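PDB 3TCS: racemase, putative from Roseobacter denitrificans, which binds magnesium and is probably a racemase or hydro-lyase of the mandelate racemase group in the enolase superfamily. Local coordinates for residues K26-T32 with S381-E387. Residues are numbered along the deposited sequence; the frame is centred on the assembly and turned at random.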
ATOM      1  N   LYS B  26     -14.128 -17.556 -16.077  1.00 18.38           N
ATOM      2  CA  LYS B  26     -13.355 -18.561 -16.782  1.00 18.33           C
ATOM      3  C   LYS B  26     -11.983 -17.996 -17.126  1.00 16.24           C
ATOM      4  O   LYS B  26     -10.977 -18.703 -17.073  1.00 17.51           O
ATOM      5  CB  LYS B  26     -14.106 -18.950 -18.058  1.00 20.69           C
ATOM      6  CG  LYS B  26     -13.398 -19.905 -18.987  1.00 23.91           C
ATOM      7  CD  LYS B  26     -14.247 -20.116 -20.233  1.00 27.41           C
ATOM      8  CE  LYS B  26     -13.614 -21.092 -21.210  1.00 30.41           C
ATOM      9  NZ  LYS B  26     -14.486 -21.270 -22.414  1.00 33.29           N
ATOM     10  N   ALA B  27     -11.943 -16.709 -17.460  1.00 14.39           N
ATOM     11  CA  ALA B  27     -10.689 -16.074 -17.834  1.00 12.34           C
ATOM     12  C   ALA B  27     -10.621 -14.582 -17.536  1.00 11.53           C
ATOM     13  O   ALA B  27     -11.642 -13.892 -17.474  1.00 11.47           O
ATOM     14  CB  ALA B  27     -10.435 -16.294 -19.314  1.00 12.50           C
ATOM     15  N   ILE B  28      -9.394 -14.107 -17.357  1.00 10.98           N
ATOM     16  CA  ILE B  28      -9.111 -12.697 -17.113  1.00 11.47           C
ATOM     17  C   ILE B  28      -7.906 -12.368 -17.978  1.00 10.83           C
ATOM     18  O   ILE B  28      -6.847 -12.987 -17.841  1.00 11.99           O
ATOM     19  CB  ILE B  28      -8.759 -12.416 -15.641  1.00 10.96           C
ATOM     20  CG1 ILE B  28      -9.935 -12.797 -14.743  1.00 13.20           C
ATOM     21  CG2 ILE B  28      -8.438 -10.930 -15.465  1.00 13.13           C
ATOM     22  CD1 ILE B  28      -9.622 -12.735 -13.269  1.00 12.86           C
ATOM     23  N   GLU B  29      -8.083 -11.413 -18.885  1.00  9.54           N
ATOM     24  CA  GLU B  29      -7.022 -10.992 -19.798  1.00  9.39           C
ATOM     25  C   GLU B  29      -6.733  -9.509 -19.633  1.00  9.18           C
ATOM     26  O   GLU B  29      -7.633  -8.736 -19.327  1.00  9.75           O
ATOM     27  CB  GLU B  29      -7.455 -11.221 -21.242  1.00  9.70           C
ATOM     28  CG  GLU B  29      -7.759 -12.660 -21.594  1.00 11.29           C
ATOM     29  CD  GLU B  29      -8.605 -12.767 -22.842  1.00 12.97           C
ATOM     30  OE1 GLU B  29      -9.826 -12.520 -22.754  1.00 15.12           O
ATOM     31  OE2 GLU B  29      -8.048 -13.083 -23.914  1.00 12.93           O
ATOM     32  N   THR B  30      -5.483  -9.118 -19.846  1.00  8.25           N
ATOM     33  CA  THR B  30      -5.109  -7.711 -19.762  1.00  8.79           C
ATOM     34  C   THR B  30      -4.387  -7.314 -21.048  1.00  9.32           C
ATOM     35  O   THR B  30      -3.685  -8.122 -21.657  1.00  7.25           O
ATOM     36  CB  THR B  30      -4.188  -7.418 -18.552  1.00  9.44           C
ATOM     37  OG1 THR B  30      -3.097  -8.342 -18.542  1.00 12.14           O
ATOM     38  CG2 THR B  30      -4.960  -7.536 -17.245  1.00  8.15           C
ATOM     39  N   PHE B  31      -4.591  -6.067 -21.453  1.00  8.12           N
ATOM     40  CA  PHE B  31      -3.994  -5.489 -22.656  1.00  9.03           C
ATOM     41  C   PHE B  31      -3.460  -4.168 -22.122  1.00  9.96           C
ATOM     42  O   PHE B  31      -4.235  -3.274 -21.786  1.00  9.19           O
ATOM     43  CB  PHE B  31      -5.091  -5.257 -23.693  1.00  8.02           C
ATOM     44  CG  PHE B  31      -5.909  -6.485 -23.983  1.00  9.30           C
ATOM     45  CD1 PHE B  31      -5.623  -7.285 -25.087  1.00  8.65           C
ATOM     46  CD2 PHE B  31      -6.950  -6.857 -23.136  1.00  7.64           C
ATOM     47  CE1 PHE B  31      -6.362  -8.435 -25.344  1.00  9.57           C
ATOM     48  CE2 PHE B  31      -7.694  -8.003 -23.381  1.00  9.24           C
ATOM     49  CZ  PHE B  31      -7.401  -8.799 -24.488  1.00  9.81           C
ATOM     50  N   THR B  32      -2.140  -4.029 -22.057  1.00  8.75           N
ATOM     51  CA  THR B  32      -1.579  -2.835 -21.444  1.00 10.00           C
ATOM     52  C   THR B  32      -0.303  -2.266 -22.048  1.00  9.89           C
ATOM     53  O   THR B  32       0.375  -2.912 -22.851  1.00  9.68           O
ATOM     54  CB  THR B  32      -1.249  -3.164 -19.967  1.00  9.38           C
ATOM     55  OG1 THR B  32      -0.957  -1.972 -19.233  1.00 10.93           O
ATOM     56  CG2 THR B  32      -0.028  -4.078 -19.912  1.00  7.63           C
ATOM     57  N   SER B 381      -0.785  -3.399 -27.769  1.00  9.19           N
ATOM     58  CA  SER B 381      -0.636  -3.678 -26.340  1.00 10.01           C
ATOM     59  C   SER B 381       0.102  -4.954 -25.948  1.00 10.62           C
ATOM     60  O   SER B 381       0.332  -5.848 -26.763  1.00 10.47           O
ATOM     61  CB  SER B 381      -2.014  -3.721 -25.684  1.00  9.47           C
ATOM     62  OG  SER B 381      -2.688  -4.918 -26.045  1.00  9.99           O
ATOM     63  N   GLN B 382       0.466  -5.021 -24.672  1.00 10.70           N
ATOM     64  CA  GLN B 382       1.122  -6.194 -24.121  1.00 11.80           C
ATOM     65  C   GLN B 382      -0.005  -7.040 -23.548  1.00 10.97           C
ATOM     66  O   GLN B 382      -0.742  -6.608 -22.651  1.00  8.70           O
ATOM     67  CB  GLN B 382       2.099  -5.816 -23.014  1.00 12.94           C
ATOM     68  CG  GLN B 382       2.898  -7.008 -22.523  1.00 21.73           C
ATOM     69  CD  GLN B 382       3.866  -6.645 -21.422  1.00 25.85           C
ATOM     70  OE1 GLN B 382       4.664  -5.713 -21.561  1.00 28.36           O
ATOM     71  NE2 GLN B 382       3.806  -7.381 -20.317  1.00 29.47           N
ATOM     72  N   TYR B 383      -0.135  -8.249 -24.075  1.00  8.63           N
ATOM     73  CA  TYR B 383      -1.193  -9.165 -23.677  1.00  8.92           C
ATOM     74  C   TYR B 383      -0.770 -10.187 -22.629  1.00  9.53           C
ATOM     75  O   TYR B 383       0.350 -10.683 -22.656  1.00  9.31           O
ATOM     76  CB  TYR B 383      -1.683  -9.911 -24.921  1.00  8.23           C
ATOM     77  CG  TYR B 383      -2.732 -10.969 -24.670  1.00  8.05           C
ATOM     78  CD1 TYR B 383      -4.065 -10.621 -24.438  1.00  8.36           C
ATOM     79  CD2 TYR B 383      -2.405 -12.325 -24.710  1.00  9.64           C
ATOM     80  CE1 TYR B 383      -5.042 -11.603 -24.264  1.00  8.80           C
ATOM     81  CE2 TYR B 383      -3.374 -13.312 -24.534  1.00  9.30           C
ATOM     82  CZ  TYR B 383      -4.689 -12.945 -24.316  1.00  8.89           C
ATOM     83  OH  TYR B 383      -5.655 -13.918 -24.168  1.00 10.49           O
ATOM     84  N   GLN B 384      -1.676 -10.497 -21.708  1.00  9.38           N
ATOM     85  CA  GLN B 384      -1.418 -11.515 -20.690  1.00  9.15           C
ATOM     86  C   GLN B 384      -2.760 -12.089 -20.268  1.00 11.04           C
ATOM     87  O   GLN B 384      -3.735 -11.356 -20.118  1.00 10.52           O
ATOM     88  CB  GLN B 384      -0.694 -10.939 -19.468  1.00  8.78           C
ATOM     89  CG  GLN B 384      -0.284 -12.034 -18.478  1.00 10.32           C
ATOM     90  CD  GLN B 384       0.607 -11.539 -17.359  1.00 10.39           C
ATOM     91  OE1 GLN B 384       1.108 -10.413 -17.393  1.00 11.61           O
ATOM     92  NE2 GLN B 384       0.821 -12.390 -16.358  1.00 10.63           N
ATOM     93  N   SER B 385      -2.830 -13.401 -20.096  1.00 11.68           N
ATOM     94  CA  SER B 385      -4.092 -14.002 -19.699  1.00 13.63           C
ATOM     95  C   SER B 385      -3.936 -15.035 -18.599  1.00 13.76           C
ATOM     96  O   SER B 385      -2.874 -15.632 -18.425  1.00 14.59           O
ATOM     97  CB  SER B 385      -4.767 -14.657 -20.906  1.00 15.36           C
ATOM     98  OG  SER B 385      -4.001 -15.755 -21.358  1.00 21.28           O
ATOM     99  N   SER B 386      -5.014 -15.222 -17.853  1.00 13.95           N
ATOM    100  CA  SER B 386      -5.075 -16.199 -16.778  1.00 15.02           C
ATOM    101  C   SER B 386      -6.417 -16.884 -16.952  1.00 15.78           C
ATOM    102  O   SER B 386      -7.435 -16.215 -17.094  1.00 13.08           O
ATOM    103  CB  SER B 386      -5.023 -15.511 -15.413  1.00 14.17           C
ATOM    104  OG  SER B 386      -3.745 -14.959 -15.164  1.00 13.66           O
ATOM    105  N   GLU B 387      -6.426 -18.211 -16.953  1.00 17.19           N
ATOM    106  CA  GLU B 387      -7.680 -18.936 -17.109  1.00 21.75           C
ATOM    107  C   GLU B 387      -7.667 -20.253 -16.352  1.00 23.45           C
ATOM    108  O   GLU B 387      -6.617 -20.713 -15.913  1.00 23.13           O
ATOM    109  CB  GLU B 387      -7.956 -19.188 -18.593  1.00 23.34           C
ATOM    110  CG  GLU B 387      -6.912 -20.028 -19.292  1.00 28.54           C
ATOM    111  CD  GLU B 387      -7.121 -20.062 -20.797  1.00 33.14           C
ATOM    112  OE1 GLU B 387      -8.230 -20.440 -21.234  1.00 34.78           O
ATOM    113  OE2 GLU B 387      -6.177 -19.710 -21.539  1.00 35.37           O
TER
HETATM  114  O   HOH W   1      -1.095  -7.375 -19.952  1.00 12.97           O
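A27 meets E387 as a non-hydrogen-bonded antiparallel pair, its CB 3.9 Å from E387 CB, and illustrates how the far ends of a chain can be sewn into one sheet. At I28 the backbone is gripped twice, I28 N giving to S386 O at 2.9 Å and S386 N returning a bond to I28 O. E29, on the same face as A27, reaches past the S385 methylene to the phenol of Y383. Y383 OH donates to E29 OE2 at 2.5 Å, on the anti lone pair of that oxygen, the one away from OE1, with carboxylate and ring turned 81° apart; R40 on the neighbouring strand holds OE1 in a salt bridge. With an alanine here, the tyrosine hydroxyl and R40 would probably both lose their carboxylate mate, and the phenol would be held chiefly by its packing on F31. The sheet is the four-stranded antiparallel one of the enolase-superfamily capping domain, in which the C-terminal strand 382-387 returns to flank strand 25-32. On the opposite face, T30 lies alongside Q384, packed against helix 58-73, where its OG1 bonds to H66; a water 2.6 Å from T30 OG1 donates to Q382 O. Back on the E29 face, F31 lies beside Y383 with ring centroids 5.2 Å apart and planes inclined at 50°. CG of Y383 stands anti to its own backbone N (chi1 176°), which lays the ring alongside F31 with its hydroxyl at the E29 carboxylate, while S381 OG, bonded to L378 O, sits at the edge of the F31 ring. T32 ends the pairing with two backbone bonds to Q382, of which Q382 N to T32 O measures 2.8 Å.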